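Local coordinates for protein chitinase A (Cycas revoluta, PDB 4MNK) that probably hydrolyses chitin as a plant class V chitinase of glycoside hydrolase family 18, and holds a chain of three N-acetylglucosamine units in its cleft, at residues L5-W10 with H30-F35; P11-S16 with F327-Q332; E120-Q125 with Q164-W169. One frame throughout, in Å; residues are numbered along the deposited sequence.

Contact 1: residues L5-W10 with H30-F35; sequences LKVGFW and HLYYAF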
loop_
_atom_site.group_PDB
_atom_site.type_symbol
_atom_site.label_atom_id
_atom_site.label_comp_id
_atom_site.label_asym_id
_atom_site.label_seq_id
_atom_site.Cartn_x
_atom_site.Cartn_y
_atom_site.Cartn_z
ATOM N N LEU A 5 8.477 7.984 -8.893
ATOM C CA LEU A 5 7.446 8.115 -7.869
ATOM C C LEU A 5 7.943 7.576 -6.533
ATOM O O LEU A 5 8.349 6.417 -6.432
ATOM C CB LEU A 5 6.161 7.403 -8.309
ATOM C CG LEU A 5 5.536 7.903 -9.621
ATOM C CD1 LEU A 5 4.596 6.866 -10.212
ATOM C CD2 LEU A 5 4.818 9.230 -9.429
ATOM N N LYS A 6 7.928 8.437 -5.519
ATOM C CA LYS A 6 8.330 8.069 -4.165
ATOM C C LYS A 6 7.114 8.291 -3.278
ATOM O O LYS A 6 6.800 9.422 -2.900
ATOM C CB LYS A 6 9.520 8.915 -3.707
ATOM C CG LYS A 6 10.739 8.806 -4.615
ATOM C CD LYS A 6 11.864 9.722 -4.152
ATOM C CE LYS A 6 13.125 9.506 -4.975
ATOM N NZ LYS A 6 14.181 10.507 -4.659
ATOM N N VAL A 7 6.416 7.203 -2.970
ATOM C CA VAL A 7 5.067 7.287 -2.422
ATOM C C VAL A 7 5.018 6.818 -0.969
ATOM O O VAL A 7 5.662 5.836 -0.601
ATOM C CB VAL A 7 4.081 6.472 -3.297
ATOM C CG1 VAL A 7 2.675 6.535 -2.750
ATOM C CG2 VAL A 7 4.097 6.977 -4.733
ATOM N N GLY A 8 4.260 7.533 -0.142
ATOM C CA GLY A 8 4.062 7.143 1.252
ATOM C C GLY A 8 2.609 7.237 1.662
ATOM O O GLY A 8 1.912 8.177 1.275
ATOM N N PHE A 9 2.158 6.263 2.448
ATOM C CA PHE A 9 0.803 6.253 2.989
ATOM C C PHE A 9 0.806 6.657 4.453
ATOM O O PHE A 9 1.539 6.075 5.258
ATOM C CB PHE A 9 0.195 4.855 2.876
ATOM C CG PHE A 9 -0.282 4.505 1.500
ATOM C CD1 PHE A 9 0.612 4.060 0.530
ATOM C CD2 PHE A 9 -1.631 4.604 1.173
ATOM C CE1 PHE A 9 0.173 3.735 -0.748
ATOM C CE2 PHE A 9 -2.080 4.275 -0.103
ATOM C CZ PHE A 9 -1.173 3.839 -1.064
ATOM N N TRP A 10 -0.021 7.646 4.794
ATOM C CA TRP A 10 -0.226 8.055 6.182
ATOM C C TRP A 10 -1.628 7.667 6.624
ATOM O O TRP A 10 -2.608 8.151 6.053
ATOM C CB TRP A 10 -0.026 9.561 6.360
ATOM C CG TRP A 10 -0.236 9.986 7.789
ATOM C CD1 TRP A 10 0.651 9.850 8.815
ATOM C CD2 TRP A 10 -1.419 10.576 8.354
ATOM N NE1 TRP A 10 0.103 10.332 9.980
ATOM C CE2 TRP A 10 -1.166 10.780 9.729
ATOM C CE3 TRP A 10 -2.665 10.956 7.831
ATOM C CZ2 TRP A 10 -2.111 11.351 10.592
ATOM C CZ3 TRP A 10 -3.605 11.523 8.691
ATOM C CH2 TRP A 10 -3.318 11.716 10.055
ATOM N N HIS A 30 4.764 11.884 -3.489
ATOM C CA HIS A 30 3.319 11.765 -3.276
ATOM C C HIS A 30 3.029 11.159 -1.916
ATOM O O HIS A 30 3.649 10.163 -1.525
ATOM C CB HIS A 30 2.667 10.920 -4.375
ATOM C CG HIS A 30 2.807 11.507 -5.744
ATOM N ND1 HIS A 30 3.977 11.429 -6.469
ATOM C CD2 HIS A 30 1.935 12.205 -6.508
ATOM C CE1 HIS A 30 3.815 12.045 -7.627
ATOM N NE2 HIS A 30 2.585 12.524 -7.676
ATOM N N LEU A 31 2.095 11.772 -1.195
ATOM C CA LEU A 31 1.678 11.278 0.113
ATOM C C LEU A 31 0.177 11.051 0.127
ATOM O O LEU A 31 -0.596 11.910 -0.304
ATOM C CB LEU A 31 2.096 12.245 1.220
ATOM C CG LEU A 31 3.593 12.273 1.527
ATOM C CD1 LEU A 31 3.945 13.518 2.324
ATOM C CD2 LEU A 31 4.029 11.003 2.255
ATOM N N TYR A 32 -0.222 9.881 0.615
ATOM C CA TYR A 32 -1.619 9.486 0.645
ATOM C C TYR A 32 -2.190 9.599 2.051
ATOM O O TYR A 32 -1.535 9.235 3.035
ATOM C CB TYR A 32 -1.774 8.035 0.198
ATOM C CG TYR A 32 -1.612 7.731 -1.279
ATOM C CD1 TYR A 32 -0.472 8.113 -1.992
ATOM C CD2 TYR A 32 -2.580 6.993 -1.945
ATOM C CE1 TYR A 32 -0.333 7.794 -3.345
ATOM C CE2 TYR A 32 -2.439 6.662 -3.281
ATOM C CZ TYR A 32 -1.322 7.062 -3.975
ATOM O OH TYR A 32 -1.202 6.718 -5.299
ATOM N N TYR A 33 -3.422 10.094 2.122
ATOM C CA TYR A 33 -4.231 10.064 3.334
ATOM C C TYR A 33 -5.091 8.803 3.284
ATOM O O TYR A 33 -5.856 8.612 2.338
ATOM C CB TYR A 33 -5.114 11.312 3.379
ATOM C CG TYR A 33 -5.962 11.481 4.621
ATOM C CD1 TYR A 33 -5.630 12.433 5.579
ATOM C CD2 TYR A 33 -7.112 10.715 4.825
ATOM C CE1 TYR A 33 -6.403 12.610 6.716
ATOM C CE2 TYR A 33 -7.893 10.883 5.970
ATOM C CZ TYR A 33 -7.529 11.836 6.906
ATOM O OH TYR A 33 -8.292 12.024 8.040
ATOM N N ALA A 34 -4.967 7.952 4.300
ATOM C CA ALA A 34 -5.711 6.690 4.375
ATOM C C ALA A 34 -6.554 6.661 5.656
ATOM O O ALA A 34 -5.988 6.747 6.742
ATOM C CB ALA A 34 -4.735 5.511 4.352
ATOM N N PHE A 35 -7.885 6.547 5.584
ATOM C CA PHE A 35 -8.691 6.370 4.378
ATOM C C PHE A 35 -9.978 7.182 4.502
ATOM O O PHE A 35 -10.500 7.387 5.606
ATOM C CB PHE A 35 -9.131 4.908 4.226
ATOM C CG PHE A 35 -8.009 3.934 4.011
ATOM C CD1 PHE A 35 -7.487 3.723 2.740
ATOM C CD2 PHE A 35 -7.505 3.189 5.076
ATOM C CE1 PHE A 35 -6.454 2.811 2.533
ATOM C CE2 PHE A 35 -6.479 2.268 4.881
ATOM C CZ PHE A 35 -5.949 2.081 3.609
#
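CB and CG of Tyr32 lie over one face of the Phe9 ring, and CZ of Phe9 lies over a face of Tyr32 near its rim. The ring planes are inclined at 36°, with Phe9 CE2 3.3 Å from Tyr32 CD2; the Tyr32 CB hydrogens make a CH-pi contact, CB lying 4.0 Å from the Phe9 centroid. Both side chains carry CG anti to the carbonyl carbon (chi1 -78° in Phe9, -74° in Tyr32), which sends the two rings the same way, side by side. On the far flank of Tyr32, CE1 meets Val7 CG1 at 3.3 Å. Between Trp10 and Tyr33, CE1 of the tyrosine comes to the indole edge near its plane, 3.6 Å from Trp10 CZ3. These are the first two parallel strands of the TIM barrel of family 18: Val7, Phe9, His30 and Tyr32 face its interior, where Tyr32 OH bonds Thr157 and Asn188, while Trp10, Leu31 and Tyr33 turn outward to helix 52-63. Five backbone bonds join the strands, from His30 N to Lys6 O (3.2 Å) through Tyr32 N to Gly8 O (2.8 Å) as far as Ala34 N to Trp10 O. Gly8 brings no side chain to the outer face, and Leu31 CD2 comes within 3.7 Å of Gly8 O. At the start of the pair, Leu5 CD2 touches His30 CE1 at 3.5 Å.

Contact 2: residues P11-S16 with F327-Q332; sequences PAYSVS and FWSVNQ. With NAG (2-acetamido-2-deoxy-beta-D-glucopyranose), chain B; NAG (2-acetamido-2-deoxy-beta-D-glucopyranose), chain C; NAG (2-acetamido-2-deoxy-beta-D-glucopyranose), chain D.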
loop_
_atom_site.group_PDB
_atom_site.type_symbol
_atom_site.label_atom_id
_atom_site.label_comp_id
_atom_site.label_asym_id
_atom_site.label_seq_id
_atom_site.Cartn_x
_atom_site.Cartn_y
_atom_site.Cartn_z
ATOM N N PRO A 11 -1.735 6.802 7.648
ATOM C CA PRO A 11 -3.051 6.396 8.112
ATOM C C PRO A 11 -3.571 7.311 9.217
ATOM O O PRO A 11 -2.864 7.586 10.195
ATOM C CB PRO A 11 -2.805 4.983 8.631
ATOM C CG PRO A 11 -1.392 5.010 9.131
ATOM C CD PRO A 11 -0.662 6.116 8.391
ATOM N N ALA A 12 -4.806 7.774 9.055
ATOM C CA ALA A 12 -5.418 8.716 9.991
ATOM C C ALA A 12 -5.490 8.219 11.440
ATOM O O ALA A 12 -5.500 9.030 12.364
ATOM C CB ALA A 12 -6.790 9.139 9.495
ATOM N N TYR A 13 -5.513 6.899 11.635
ATOM C CA TYR A 13 -5.576 6.317 12.984
ATOM C C TYR A 13 -4.387 6.733 13.852
ATOM O O TYR A 13 -4.471 6.703 15.080
ATOM C CB TYR A 13 -5.692 4.776 12.938
ATOM C CG TYR A 13 -4.396 4.028 12.639
ATOM C CD1 TYR A 13 -3.364 3.966 13.581
ATOM C CD2 TYR A 13 -4.212 3.365 11.426
ATOM C CE1 TYR A 13 -2.179 3.293 13.314
ATOM C CE2 TYR A 13 -3.029 2.678 11.152
ATOM C CZ TYR A 13 -2.016 2.651 12.100
ATOM O OH TYR A 13 -0.836 1.985 11.848
ATOM N N SER A 14 -3.286 7.117 13.208
ATOM C CA SER A 14 -2.026 7.363 13.907
ATOM C C SER A 14 -1.833 8.811 14.354
ATOM O O SER A 14 -0.781 9.152 14.893
ATOM C CB SER A 14 -0.844 6.920 13.035
ATOM O OG SER A 14 -0.664 7.788 11.926
ATOM N N VAL A 15 -2.853 9.645 14.155
ATOM C CA VAL A 15 -2.729 11.100 14.335
ATOM C C VAL A 15 -2.144 11.563 15.684
ATOM O O VAL A 15 -1.339 12.496 15.715
ATOM C CB VAL A 15 -4.063 11.839 14.004
ATOM C CG1 VAL A 15 -5.143 11.564 15.054
ATOM C CG2 VAL A 15 -3.832 13.338 13.823
ATOM N N SER A 16 -2.530 10.907 16.777
ATOM C CA SER A 16 -2.085 11.318 18.115
ATOM C C SER A 16 -0.599 11.041 18.355
ATOM O O SER A 16 0.086 11.833 19.006
ATOM C CB SER A 16 -2.934 10.663 19.209
ATOM O OG SER A 16 -4.297 11.035 19.094
ATOM N N PHE A 327 5.610 3.149 0.363
ATOM C CA PHE A 327 5.704 2.593 1.703
ATOM C C PHE A 327 4.343 2.582 2.385
ATOM O O PHE A 327 3.649 3.604 2.416
ATOM C CB PHE A 327 6.662 3.412 2.565
ATOM C CG PHE A 327 8.111 3.235 2.217
ATOM C CD1 PHE A 327 8.820 4.256 1.592
ATOM C CD2 PHE A 327 8.775 2.051 2.533
ATOM C CE1 PHE A 327 10.170 4.098 1.286
ATOM C CE2 PHE A 327 10.124 1.886 2.232
ATOM C CZ PHE A 327 10.820 2.910 1.608
ATOM N N TRP A 328 3.971 1.427 2.930
ATOM C CA TRP A 328 2.874 1.346 3.889
ATOM C C TRP A 328 3.459 0.928 5.238
ATOM O O TRP A 328 4.022 -0.163 5.329
ATOM C CB TRP A 328 1.811 0.314 3.473
ATOM C CG TRP A 328 0.778 0.193 4.554
ATOM C CD1 TRP A 328 0.842 -0.603 5.664
ATOM C CD2 TRP A 328 -0.430 0.952 4.675
ATOM N NE1 TRP A 328 -0.261 -0.398 6.458
ATOM C CE2 TRP A 328 -1.059 0.549 5.873
ATOM C CE3 TRP A 328 -1.051 1.922 3.878
ATOM C CZ2 TRP A 328 -2.281 1.088 6.297
ATOM C CZ3 TRP A 328 -2.263 2.459 4.301
ATOM C CH2 TRP A 328 -2.862 2.040 5.499
ATOM N N SER A 329 3.347 1.741 6.293
ATOM C CA SER A 329 2.788 3.093 6.300
ATOM C C SER A 329 3.772 3.978 7.068
ATOM O O SER A 329 4.503 3.491 7.938
ATOM C CB SER A 329 1.394 3.113 6.947
ATOM O OG SER A 329 1.396 2.566 8.260
ATOM N N VAL A 330 3.795 5.271 6.754
ATOM C CA VAL A 330 4.907 6.137 7.167
ATOM C C VAL A 330 5.036 6.374 8.675
ATOM O O VAL A 330 6.122 6.688 9.157
ATOM C CB VAL A 330 4.934 7.482 6.387
ATOM C CG1 VAL A 330 5.086 7.225 4.893
ATOM C CG2 VAL A 330 3.691 8.324 6.674
ATOM N N ASN A 331 3.937 6.217 9.408
ATOM C CA ASN A 331 3.956 6.310 10.868
ATOM C C ASN A 331 4.758 5.188 11.526
ATOM O O ASN A 331 5.128 5.294 12.693
ATOM C CB ASN A 331 2.530 6.305 11.423
ATOM C CG ASN A 331 1.790 5.017 11.117
ATOM O OD1 ASN A 331 1.323 4.316 12.016
ATOM N ND2 ASN A 331 1.694 4.689 9.843
ATOM N N GLN A 332 5.027 4.122 10.774
ATOM C CA GLN A 332 5.701 2.937 11.313
ATOM C C GLN A 332 7.230 3.026 11.301
ATOM O O GLN A 332 7.908 2.143 11.834
ATOM C CB GLN A 332 5.238 1.690 10.563
ATOM C CG GLN A 332 3.756 1.375 10.707
ATOM C CD GLN A 332 3.295 0.286 9.750
ATOM O OE1 GLN A 332 3.814 0.154 8.635
ATOM N NE2 GLN A 332 2.315 -0.495 10.176
HETATM C C1 NAG B . -2.813 -3.864 3.093
HETATM C C2 NAG B . -3.648 -2.588 3.268
HETATM C C3 NAG B . -3.346 -1.894 4.598
HETATM C C4 NAG B . -3.240 -2.862 5.780
HETATM C C5 NAG B . -2.362 -4.062 5.405
HETATM C C6 NAG B . -2.227 -5.094 6.526
HETATM C C7 NAG B . -2.293 -1.160 1.734
HETATM C C8 NAG B . -2.358 -0.179 0.600
HETATM N N2 NAG B . -3.468 -1.636 2.173
HETATM O O1 NAG B . -3.281 -4.587 1.977
HETATM O O3 NAG B . -4.326 -0.910 4.854
HETATM O O4 NAG B . -2.672 -2.168 6.870
HETATM O O5 NAG B . -2.893 -4.681 4.249
HETATM O O6 NAG B . -3.487 -5.635 6.856
HETATM O O7 NAG B . -1.196 -1.480 2.197
HETATM C C1 NAG C . -3.605 -2.060 7.961
HETATM C C2 NAG C . -2.822 -1.889 9.257
HETATM C C3 NAG C . -3.772 -1.791 10.448
HETATM C C4 NAG C . -4.892 -0.770 10.218
HETATM C C5 NAG C . -5.487 -0.860 8.804
HETATM C C6 NAG C . -6.361 0.352 8.483
HETATM C C7 NAG C . -0.571 -2.836 9.307
HETATM C C8 NAG C . 0.258 -4.063 9.540
HETATM N N2 NAG C . -1.888 -2.985 9.448
HETATM O O3 NAG C . -3.028 -1.436 11.594
HETATM O O4 NAG C . -5.924 -0.998 11.159
HETATM O O5 NAG C . -4.484 -0.963 7.804
HETATM O O6 NAG C . -5.569 1.517 8.391
HETATM O O7 NAG C . -0.029 -1.773 9.005
HETATM C C1 NAG D . -5.924 -0.011 12.208
HETATM C C2 NAG D . -7.316 0.031 12.841
HETATM C C3 NAG D . -7.360 0.955 14.059
HETATM C C4 NAG D . -6.172 0.739 14.997
HETATM C C5 NAG D . -4.857 0.684 14.216
HETATM C C6 NAG D . -3.658 0.369 15.110
HETATM C C7 NAG D . -9.088 -0.396 11.197
HETATM C C8 NAG D . -10.061 0.220 10.236
HETATM N N2 NAG D . -8.311 0.455 11.869
HETATM O O3 NAG D . -8.560 0.735 14.767
HETATM O O4 NAG D . -6.135 1.790 15.939
HETATM O O5 NAG D . -4.946 -0.290 13.192
HETATM O O6 NAG D . -3.686 -0.983 15.516
HETATM O O7 NAG D . -9.039 -1.622 11.324
HETATM O O HOH W 1 -0.607 0.996 9.422
HETATM O O HOH W 2 1.482 -0.016 13.059
#
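Asn331 sets its amide at 84° to the phenol ring of Tyr13, crossing near the hydroxyl end with OD1 3.7 Å from Tyr13 CZ. The pair belongs to the sugar cleft at the C-terminal end of the TIM barrel, where the loop after strand 5-11 meets the end of strand 324-328. Asn331 CG takes the crowded position between backbone N and carbonyl carbon (chi1 63°); its ND2 then presses obliquely on Pro11, 3.1 Å from CD, and donates to Ser329 OG. Ser14 CB packs against OD1 from the other segment, and Ser14 OG and N both donate to Pro11 O, pinning the turn. Flat groups line the sugar chain: C5 of NAG (chain D) sits over the centre of the Tyr13 ring, while the Trp328 indole has C3 of NAG (chain B) over one face and Ser329 CB over the other. A cis peptide joins Trp328 to Ser329. With an alanine in place of Trp328, NAG (chain B) would probably lose the surface it rests on, and the acetamido O7 of NAG (chain C) one of its donors. That O7 receives Trp328 NE1 at 2.9 Å, along a fairly straight N-H (157°), and Gln332 NE2 also at 2.9 Å. A water completes the grip, donating to the same O7 and bonded to Tyr13 OH at 2.6 Å and to Ser329 OG at 2.8 Å.

Contact 3: residues E120-Q125 with Q164-W169; sequences EYPEPQ and QKLFPW. With NAG (2-acetamido-2-deoxy-beta-D-glucopyranose), chain B; NAG (2-acetamido-2-deoxy-beta-D-glucopyranose), chain E.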
loop_
_atom_site.group_PDB
_atom_site.type_symbol
_atom_site.label_atom_id
_atom_site.label_comp_id
_atom_site.label_asym_id
_atom_site.label_seq_id
_atom_site.Cartn_x
_atom_site.Cartn_y
_atom_site.Cartn_z
ATOM N N GLU A 120 -9.917 -4.640 -1.693
ATOM C CA GLU A 120 -9.230 -5.913 -1.531
ATOM C C GLU A 120 -10.240 -7.048 -1.329
ATOM O O GLU A 120 -10.627 -7.326 -0.198
ATOM C CB GLU A 120 -8.229 -5.820 -0.369
ATOM C CG GLU A 120 -7.157 -4.749 -0.593
ATOM C CD GLU A 120 -6.241 -4.510 0.598
ATOM O OE1 GLU A 120 -6.004 -5.443 1.392
ATOM O OE2 GLU A 120 -5.730 -3.381 0.726
ATOM N N TYR A 121 -10.673 -7.719 -2.402
ATOM C CA TYR A 121 -10.197 -7.535 -3.780
ATOM C C TYR A 121 -11.380 -7.633 -4.747
ATOM O O TYR A 121 -12.423 -8.190 -4.386
ATOM C CB TYR A 121 -9.167 -8.617 -4.138
ATOM C CG TYR A 121 -7.974 -8.638 -3.217
ATOM C CD1 TYR A 121 -6.858 -7.842 -3.469
ATOM C CD2 TYR A 121 -7.970 -9.443 -2.079
ATOM C CE1 TYR A 121 -5.763 -7.853 -2.611
ATOM C CE2 TYR A 121 -6.891 -9.458 -1.216
ATOM C CZ TYR A 121 -5.793 -8.664 -1.485
ATOM O OH TYR A 121 -4.724 -8.690 -0.624
ATOM N N PRO A 122 -11.228 -7.099 -5.977
ATOM C CA PRO A 122 -12.280 -7.225 -6.992
ATOM C C PRO A 122 -12.339 -8.635 -7.587
ATOM O O PRO A 122 -11.987 -8.851 -8.751
ATOM C CB PRO A 122 -11.881 -6.186 -8.043
ATOM C CG PRO A 122 -10.402 -6.052 -7.894
ATOM C CD PRO A 122 -10.128 -6.226 -6.432
ATOM N N GLU A 123 -12.785 -9.581 -6.765
ATOM C CA GLU A 123 -12.946 -10.974 -7.160
ATOM C C GLU A 123 -14.182 -11.527 -6.445
ATOM O O GLU A 123 -14.514 -11.061 -5.355
ATOM C CB GLU A 123 -11.681 -11.789 -6.838
ATOM C CG GLU A 123 -11.261 -11.826 -5.364
ATOM C CD GLU A 123 -11.984 -12.896 -4.560
ATOM O OE1 GLU A 123 -12.521 -13.847 -5.167
ATOM O OE2 GLU A 123 -12.013 -12.782 -3.316
ATOM N N PRO A 124 -14.871 -12.519 -7.046
ATOM C CA PRO A 124 -14.605 -13.211 -8.314
ATOM C C PRO A 124 -14.964 -12.391 -9.563
ATOM O O PRO A 124 -15.059 -11.163 -9.490
ATOM C CB PRO A 124 -15.468 -14.473 -8.204
ATOM C CG PRO A 124 -16.584 -14.079 -7.327
ATOM C CD PRO A 124 -16.010 -13.121 -6.327
ATOM N N GLN A 125 -15.153 -13.066 -10.697
ATOM C CA GLN A 125 -15.320 -12.388 -11.988
ATOM C C GLN A 125 -16.391 -11.292 -11.987
ATOM O O GLN A 125 -16.161 -10.206 -12.523
ATOM C CB GLN A 125 -15.575 -13.402 -13.113
ATOM C CG GLN A 125 -15.640 -12.803 -14.521
ATOM C CD GLN A 125 -14.379 -12.047 -14.927
ATOM O OE1 GLN A 125 -13.260 -12.448 -14.600
ATOM N NE2 GLN A 125 -14.560 -10.951 -15.656
ATOM N N GLN A 164 -0.871 -10.273 -10.793
ATOM C CA GLN A 164 -1.877 -9.870 -11.770
ATOM C C GLN A 164 -3.098 -10.798 -11.770
ATOM O O GLN A 164 -4.195 -10.381 -12.146
ATOM C CB GLN A 164 -1.235 -9.775 -13.161
ATOM C CG GLN A 164 -2.125 -9.199 -14.265
ATOM C CD GLN A 164 -2.811 -10.269 -15.106
ATOM O OE1 GLN A 164 -2.375 -11.423 -15.154
ATOM N NE2 GLN A 164 -3.884 -9.884 -15.783
ATOM N N LYS A 165 -2.903 -12.042 -11.333
ATOM C CA LYS A 165 -3.979 -13.028 -11.260
ATOM C C LYS A 165 -4.568 -13.093 -9.857
ATOM O O LYS A 165 -3.838 -13.126 -8.863
ATOM C CB LYS A 165 -3.475 -14.423 -11.652
ATOM C CG LYS A 165 -2.787 -14.518 -13.007
ATOM C CD LYS A 165 -3.776 -14.563 -14.159
ATOM C CE LYS A 165 -3.049 -14.738 -15.484
ATOM N NZ LYS A 165 -3.994 -14.914 -16.618
ATOM N N LEU A 166 -5.895 -13.108 -9.785
ATOM C CA LEU A 166 -6.598 -13.336 -8.531
ATOM C C LEU A 166 -7.273 -14.704 -8.608
ATOM O O LEU A 166 -8.348 -14.820 -9.187
ATOM C CB LEU A 166 -7.645 -12.239 -8.288
ATOM C CG LEU A 166 -7.157 -10.792 -8.149
ATOM C CD1 LEU A 166 -8.310 -9.806 -8.285
ATOM C CD2 LEU A 166 -6.437 -10.589 -6.821
ATOM N N PHE A 167 -6.656 -15.753 -8.061
ATOM C CA PHE A 167 -5.351 -15.727 -7.400
ATOM C C PHE A 167 -4.428 -16.724 -8.133
ATOM O O PHE A 167 -4.933 -17.587 -8.853
ATOM C CB PHE A 167 -5.538 -16.060 -5.916
ATOM C CG PHE A 167 -6.341 -15.025 -5.173
ATOM C CD1 PHE A 167 -7.730 -15.113 -5.106
ATOM C CD2 PHE A 167 -5.710 -13.943 -4.567
ATOM C CE1 PHE A 167 -8.478 -14.144 -4.436
ATOM C CE2 PHE A 167 -6.448 -12.969 -3.895
ATOM C CZ PHE A 167 -7.835 -13.073 -3.828
ATOM N N PRO A 168 -3.093 -16.603 -7.963
ATOM C CA PRO A 168 -2.158 -17.427 -8.748
ATOM C C PRO A 168 -2.319 -18.945 -8.606
ATOM O O PRO A 168 -2.004 -19.678 -9.548
ATOM C CB PRO A 168 -0.778 -16.983 -8.238
ATOM C CG PRO A 168 -1.039 -16.302 -6.937
ATOM C CD PRO A 168 -2.371 -15.653 -7.097
ATOM N N TRP A 169 -2.801 -19.408 -7.454
ATOM C CA TRP A 169 -3.032 -20.843 -7.226
ATOM C C TRP A 169 -4.397 -21.327 -7.729
ATOM O O TRP A 169 -4.594 -22.526 -7.952
ATOM C CB TRP A 169 -2.844 -21.195 -5.745
ATOM C CG TRP A 169 -3.823 -20.530 -4.819
ATOM C CD1 TRP A 169 -5.028 -21.025 -4.408
ATOM C CD2 TRP A 169 -3.678 -19.253 -4.183
ATOM N NE1 TRP A 169 -5.644 -20.136 -3.560
ATOM C CE2 TRP A 169 -4.836 -19.040 -3.403
ATOM C CE3 TRP A 169 -2.680 -18.267 -4.197
ATOM C CZ2 TRP A 169 -5.028 -17.880 -2.644
ATOM C CZ3 TRP A 169 -2.871 -17.114 -3.440
ATOM C CH2 TRP A 169 -4.037 -16.932 -2.675
HETATM C C1 NAG B . -2.813 -3.864 3.093
HETATM C C2 NAG B . -3.648 -2.588 3.268
HETATM C C3 NAG B . -3.346 -1.894 4.598
HETATM C C4 NAG B . -3.240 -2.862 5.780
HETATM C C5 NAG B . -2.362 -4.062 5.405
HETATM C C6 NAG B . -2.227 -5.094 6.526
HETATM C C7 NAG B . -2.293 -1.160 1.734
HETATM C C8 NAG B . -2.358 -0.179 0.600
HETATM N N2 NAG B . -3.468 -1.636 2.173
HETATM O O1 NAG B . -3.281 -4.587 1.977
HETATM O O3 NAG B . -4.326 -0.910 4.854
HETATM O O4 NAG B . -2.672 -2.168 6.870
HETATM O O5 NAG B . -2.893 -4.681 4.249
HETATM O O6 NAG B . -3.487 -5.635 6.856
HETATM O O7 NAG B . -1.196 -1.480 2.197
HETATM C C1 NAG E . -1.383 -19.673 0.098
HETATM C C2 NAG E . -2.726 -19.548 0.818
HETATM C C3 NAG E . -3.116 -18.085 1.053
HETATM C C4 NAG E . -1.960 -17.207 1.542
HETATM C C5 NAG E . -0.707 -17.497 0.704
HETATM C C6 NAG E . 0.526 -16.713 1.146
HETATM C C7 NAG E . -4.217 -21.425 0.311
HETATM C C8 NAG E . -5.285 -21.951 -0.600
HETATM N N2 NAG E . -3.759 -20.204 0.036
HETATM O O1 NAG E . -0.962 -21.019 0.111
HETATM O O3 NAG E . -4.191 -18.020 1.965
HETATM O O4 NAG E . -2.361 -15.863 1.379
HETATM O O5 NAG E . -0.405 -18.880 0.742
HETATM O O6 NAG E . 0.908 -17.083 2.453
HETATM O O7 NAG E . -3.816 -22.112 1.249
#
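Leu166 and Phe167 fill the inner side of this contact against Tyr121, Pro122 and Glu123. Leu166 CD1 is 3.8 Å from Pro122 O, the carbonyl of a proline at the centre of an inverse gamma turn, and the same methyl also touches Pro122 CG and Glu123 CB. CD2, the other branch, approaches Tyr121 CB at 4.3 Å. Phe167 stands upright beside it: its edge points at the face of Tyr121 in an offset edge-to-face pair, planes at 89° and centroids 5.8 Å apart, with Phe167 CZ 4.0 Å from Tyr121 CD2. CB of Glu120 covers the opposite face of the tyrosine, which is thus held between two neighbours. Cis peptides precede both rings. The closest approach is made by Glu123, which, bent at chi2 (84°), lays its carboxylate across the edge of Phe167, with CG and CD both 3.7 Å from Phe167 CE1; OE2 lies in the ring plane, where the C-H edge may offer the charge a mildly favourable surface.

Farther out the packing thins. Pro124 and Gln125 are exposed and do not touch the other segment, nor does Trp169 reach 120-125; its exposed indole has Phe167 CB over one face and the acetamido nitrogen of NAG (chain E) over the other. Glu120, at the last position of what reads as the family's DxDxE motif, turns instead into the cleft, with OE1 2.9 Å from O1 of NAG (chain B).

In the barrel the contact joins two loops. Residues 120-125 lead from strand 114-119 into helix 125-149, with Pro124 at its N-cap and Met128 and Phe131 against Pro122; Tyr161, at the end of strand 155-161, makes edge-to-face pairs with both Tyr121 and Phe167, and strand 165-166 pairs antiparallel with strand 173-174.

Overall arrangement
From the N terminus, strand 5-11 runs into contact 1, which closes the short, mostly irregular connection to strand 30-36. The chain just beyond 5-10, residues 11-16, meets 327-332 in contact 2, which brings the beginning and end of the barrel together across some 310 residues. Their segments alternate along the chain, so the two contacts cross; they also touch, Phe9 CB packing 3.3 Å from Trp328 CE3, since strand 5-11 lies between strands 30-36 and 324-328. Contact 3 follows contact 1 in series and is nested within the loop closed by contact 2; it joins the loops after strands 114-119 and 155-161. Contacts 2 and 3, with centres about 27 Å apart, lie on opposite sides of the chain's centre yet both reach NAG (chain B).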